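Long-range contact in extracellular invertase (PDB 5XH8), which probably hydrolyses sucrose as a family 32 beta-fructofuranosidase and transfers fructosyl groups with high activity, consistent with the making of 1-kestose and other fructooligosaccharides: residues Gly350-Asn362 against Ala508-Glu520. Residues are numbered along the deposited sequence; the frame is centred on the assembly and turned at random.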
# COMPACT_ATOMS: atom_id res chain seq x y z
N GLY A 350 10.49 30.89 -1.51
CA GLY A 350 10.91 32.08 -0.75
C GLY A 350 12.29 31.98 -0.12
O GLY A 350 12.83 33.00 0.30
N ASP A 351 12.84 30.76 -0.00
CA ASP A 351 14.02 30.53 0.81
C ASP A 351 15.03 29.58 0.15
O ASP A 351 15.66 28.77 0.82
CB ASP A 351 13.58 30.01 2.20
CG ASP A 351 12.79 28.71 2.12
OD1 ASP A 351 12.65 28.14 1.02
OD2 ASP A 351 12.27 28.29 3.17
N LEU A 352 15.17 29.70 -1.17
CA LEU A 352 16.12 28.88 -1.92
C LEU A 352 15.89 27.38 -1.66
O LEU A 352 16.82 26.61 -1.41
CB LEU A 352 17.58 29.29 -1.60
CG LEU A 352 17.96 30.73 -1.95
CD1 LEU A 352 19.39 31.01 -1.49
CD2 LEU A 352 17.82 30.98 -3.43
N PHE A 353 14.62 26.98 -1.73
CA PHE A 353 14.25 25.59 -1.46
C PHE A 353 14.78 25.12 -0.11
O PHE A 353 15.35 24.06 0.01
CB PHE A 353 14.70 24.70 -2.62
CG PHE A 353 14.34 25.24 -3.97
CD1 PHE A 353 13.07 25.03 -4.50
CD2 PHE A 353 15.27 25.97 -4.72
CE1 PHE A 353 12.74 25.54 -5.74
CE2 PHE A 353 14.94 26.47 -5.97
CZ PHE A 353 13.68 26.25 -6.48
N GLU A 354 14.61 25.99 0.89
CA GLU A 354 15.05 25.77 2.27
C GLU A 354 16.56 25.70 2.45
O GLU A 354 17.03 25.07 3.37
CB GLU A 354 14.33 24.55 2.88
CG GLU A 354 12.83 24.68 2.68
CD GLU A 354 11.98 23.60 3.31
OE1 GLU A 354 12.51 22.77 4.05
OE2 GLU A 354 10.76 23.62 3.06
N GLN A 355 17.31 26.38 1.58
CA GLN A 355 18.77 26.51 1.74
C GLN A 355 19.20 27.90 2.24
O GLN A 355 20.36 28.09 2.59
CB GLN A 355 19.47 26.19 0.41
CG GLN A 355 19.30 24.75 -0.08
CD GLN A 355 19.87 23.74 0.90
OE1 GLN A 355 19.23 22.75 1.25
NE2 GLN A 355 21.07 23.99 1.37
N ALA A 356 18.28 28.87 2.31
CA ALA A 356 18.64 30.24 2.66
C ALA A 356 18.78 30.44 4.17
O ALA A 356 17.92 31.04 4.83
CB ALA A 356 17.63 31.22 2.10
N GLU A 357 19.91 29.98 4.69
CA GLU A 357 20.14 29.99 6.14
C GLU A 357 20.22 31.39 6.77
O GLU A 357 20.96 32.26 6.30
CB GLU A 357 21.41 29.20 6.45
CG GLU A 357 21.58 28.89 7.93
CD GLU A 357 22.61 27.81 8.21
OE1 GLU A 357 23.37 27.42 7.28
OE2 GLU A 357 22.64 27.37 9.37
N GLY A 358 19.46 31.59 7.84
CA GLY A 358 19.43 32.87 8.55
C GLY A 358 18.47 33.94 8.03
O GLY A 358 18.45 35.06 8.56
N PHE A 359 17.68 33.61 7.00
CA PHE A 359 16.66 34.54 6.49
C PHE A 359 15.67 34.85 7.64
O PHE A 359 15.35 33.98 8.43
CB PHE A 359 15.92 33.97 5.25
CG PHE A 359 14.92 34.94 4.65
CD1 PHE A 359 13.64 35.06 5.19
CD2 PHE A 359 15.26 35.74 3.58
CE1 PHE A 359 12.73 35.98 4.69
CE2 PHE A 359 14.34 36.68 3.06
CZ PHE A 359 13.08 36.79 3.61
N PRO A 360 15.19 36.10 7.74
CA PRO A 360 14.33 36.46 8.87
C PRO A 360 12.87 35.98 8.70
O PRO A 360 11.93 36.77 8.54
CB PRO A 360 14.46 37.97 8.92
CG PRO A 360 14.66 38.34 7.50
CD PRO A 360 15.55 37.29 6.95
N THR A 361 12.69 34.66 8.80
CA THR A 361 11.43 34.00 8.48
C THR A 361 10.39 34.29 9.55
O THR A 361 9.26 34.64 9.22
CB THR A 361 11.66 32.49 8.23
OG1 THR A 361 12.41 32.37 7.02
CG2 THR A 361 10.31 31.72 8.07
N ASN A 362 10.78 34.23 10.82
CA ASN A 362 9.82 34.53 11.89
C ASN A 362 9.36 35.97 11.88
O ASN A 362 8.23 36.25 12.26
CB ASN A 362 10.39 34.18 13.26
CG ASN A 362 10.64 32.70 13.43
OD1 ASN A 362 10.12 31.87 12.68
ND2 ASN A 362 11.45 32.36 14.40
N ALA A 508 19.39 45.47 3.30
CA ALA A 508 19.22 44.43 4.33
C ALA A 508 20.14 43.23 4.15
O ALA A 508 20.56 42.61 5.13
CB ALA A 508 17.77 43.97 4.40
N ALA A 509 20.51 42.92 2.90
CA ALA A 509 21.49 41.84 2.63
C ALA A 509 22.87 42.08 3.22
O ALA A 509 23.65 41.13 3.37
CB ALA A 509 21.61 41.60 1.13
N ARG A 510 23.18 43.33 3.55
CA ARG A 510 24.46 43.72 4.16
C ARG A 510 24.44 43.52 5.66
O ARG A 510 25.49 43.42 6.27
CB ARG A 510 24.78 45.20 3.83
CG ARG A 510 24.86 45.50 2.33
CD ARG A 510 24.79 46.98 1.95
NE ARG A 510 24.28 47.09 0.58
CZ ARG A 510 23.66 48.15 0.04
NH1 ARG A 510 23.46 49.27 0.72
NH2 ARG A 510 23.20 48.07 -1.20
N THR A 511 23.25 43.51 6.28
CA THR A 511 23.10 43.37 7.73
C THR A 511 22.57 42.02 8.19
O THR A 511 22.61 41.71 9.36
CB THR A 511 22.12 44.41 8.28
OG1 THR A 511 20.79 44.15 7.78
CG2 THR A 511 22.55 45.80 7.85
N THR A 512 22.06 41.22 7.25
CA THR A 512 21.28 40.03 7.58
C THR A 512 21.69 38.86 6.68
O THR A 512 21.86 39.04 5.48
CB THR A 512 19.78 40.37 7.40
OG1 THR A 512 19.45 41.58 8.12
CG2 THR A 512 18.91 39.20 7.90
N ASP A 513 21.82 37.67 7.27
CA ASP A 513 22.09 36.45 6.50
C ASP A 513 20.85 35.99 5.72
O ASP A 513 19.71 36.31 6.07
CB ASP A 513 22.53 35.31 7.43
CG ASP A 513 23.84 35.61 8.16
OD1 ASP A 513 24.76 36.18 7.56
OD2 ASP A 513 23.94 35.27 9.35
N GLY A 514 21.10 35.21 4.68
CA GLY A 514 20.07 34.48 3.96
C GLY A 514 19.27 35.31 2.98
O GLY A 514 18.22 34.87 2.53
N ILE A 515 19.77 36.51 2.66
CA ILE A 515 19.13 37.38 1.68
C ILE A 515 20.00 37.35 0.44
O ILE A 515 20.98 38.08 0.31
CB ILE A 515 18.88 38.80 2.22
CG1 ILE A 515 18.06 38.70 3.52
CG2 ILE A 515 18.15 39.65 1.17
CD1 ILE A 515 17.52 39.99 4.06
N ASP A 516 19.62 36.44 -0.46
CA ASP A 516 20.36 36.16 -1.69
C ASP A 516 20.55 37.44 -2.53
O ASP A 516 19.60 38.20 -2.72
CB ASP A 516 19.59 35.09 -2.49
CG ASP A 516 20.35 34.56 -3.69
OD1 ASP A 516 21.59 34.71 -3.73
OD2 ASP A 516 19.70 33.97 -4.60
N SER A 517 21.78 37.66 -3.01
CA SER A 517 22.08 38.76 -3.94
C SER A 517 22.74 38.29 -5.25
O SER A 517 23.18 39.12 -6.05
CB SER A 517 22.97 39.78 -3.24
OG SER A 517 24.20 39.18 -2.87
N SER A 518 22.75 36.97 -5.49
CA SER A 518 23.17 36.36 -6.75
C SER A 518 22.47 36.95 -7.94
O SER A 518 21.30 37.33 -7.85
CB SER A 518 22.77 34.88 -6.80
OG SER A 518 23.33 34.18 -5.75
N ALA A 519 23.16 36.89 -9.06
CA ALA A 519 22.61 37.34 -10.32
C ALA A 519 21.63 36.27 -10.78
O ALA A 519 21.78 35.11 -10.44
CB ALA A 519 23.74 37.55 -11.35
N GLU A 520 20.60 36.69 -11.51
CA GLU A 520 19.65 35.79 -12.16
C GLU A 520 19.85 36.03 -13.64
O GLU A 520 20.14 37.16 -14.04
CB GLU A 520 18.21 36.10 -11.75
CG GLU A 520 17.89 35.91 -10.26
CD GLU A 520 17.24 34.57 -9.88
OE1 GLU A 520 17.29 33.61 -10.67
OE2 GLU A 520 16.71 34.46 -8.75
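G514 lies almost against the backbone of F359, their CA atoms 4.2 Å apart, and it buries more surface in this contact than any other residue. The type II turn from A356 to F359 passes directly over it: at a positive phi of 79° and with no side chain in the way, the G514 backbone fits under the carbonyl of E357, whose O comes to 3.3 Å from G514 CA. D513 CB lies 3.6 Å from E357 O and packs more loosely against G358 CA in the same turn. Between the two loops the backbones meet by van der Waals packing, with F359 CA making a C-H...O contact to D513 O.

The F359 side chain carries the next layer. With CG anti to the backbone N (chi1 -177°), the ring reaches along G514 and receives its carbonyl oxygen at the edge, in the ring plane, CD2 to G514 O being 3.3 Å. The same CD2 touches I515 CG1 at 4.1 Å, the two side chains crossing at about a right angle, while P360 CD sits over one ring face near its rim. P360 CD also meets the CG2 methyl of T512.

Farther along, L352 lays CD2 3.7 Å from D516 OD2, across that aspartate. D516 is held in place from within its own loop and beyond: OD1 closes an Asx turn by accepting from S518 N and also takes the S518 hydroxyl on its syn lone pair, whereas OD2 forms a salt bridge with R502.

The contact thus joins the N-terminal beta-propeller to the C-terminal beta-sandwich of a GH32 enzyme: the loop between strand 341-348 and helix 361-364, with the side chain of L352 about 9 Å from the bound sodium ion, packs on the connection between strands 497-501 and 520-523.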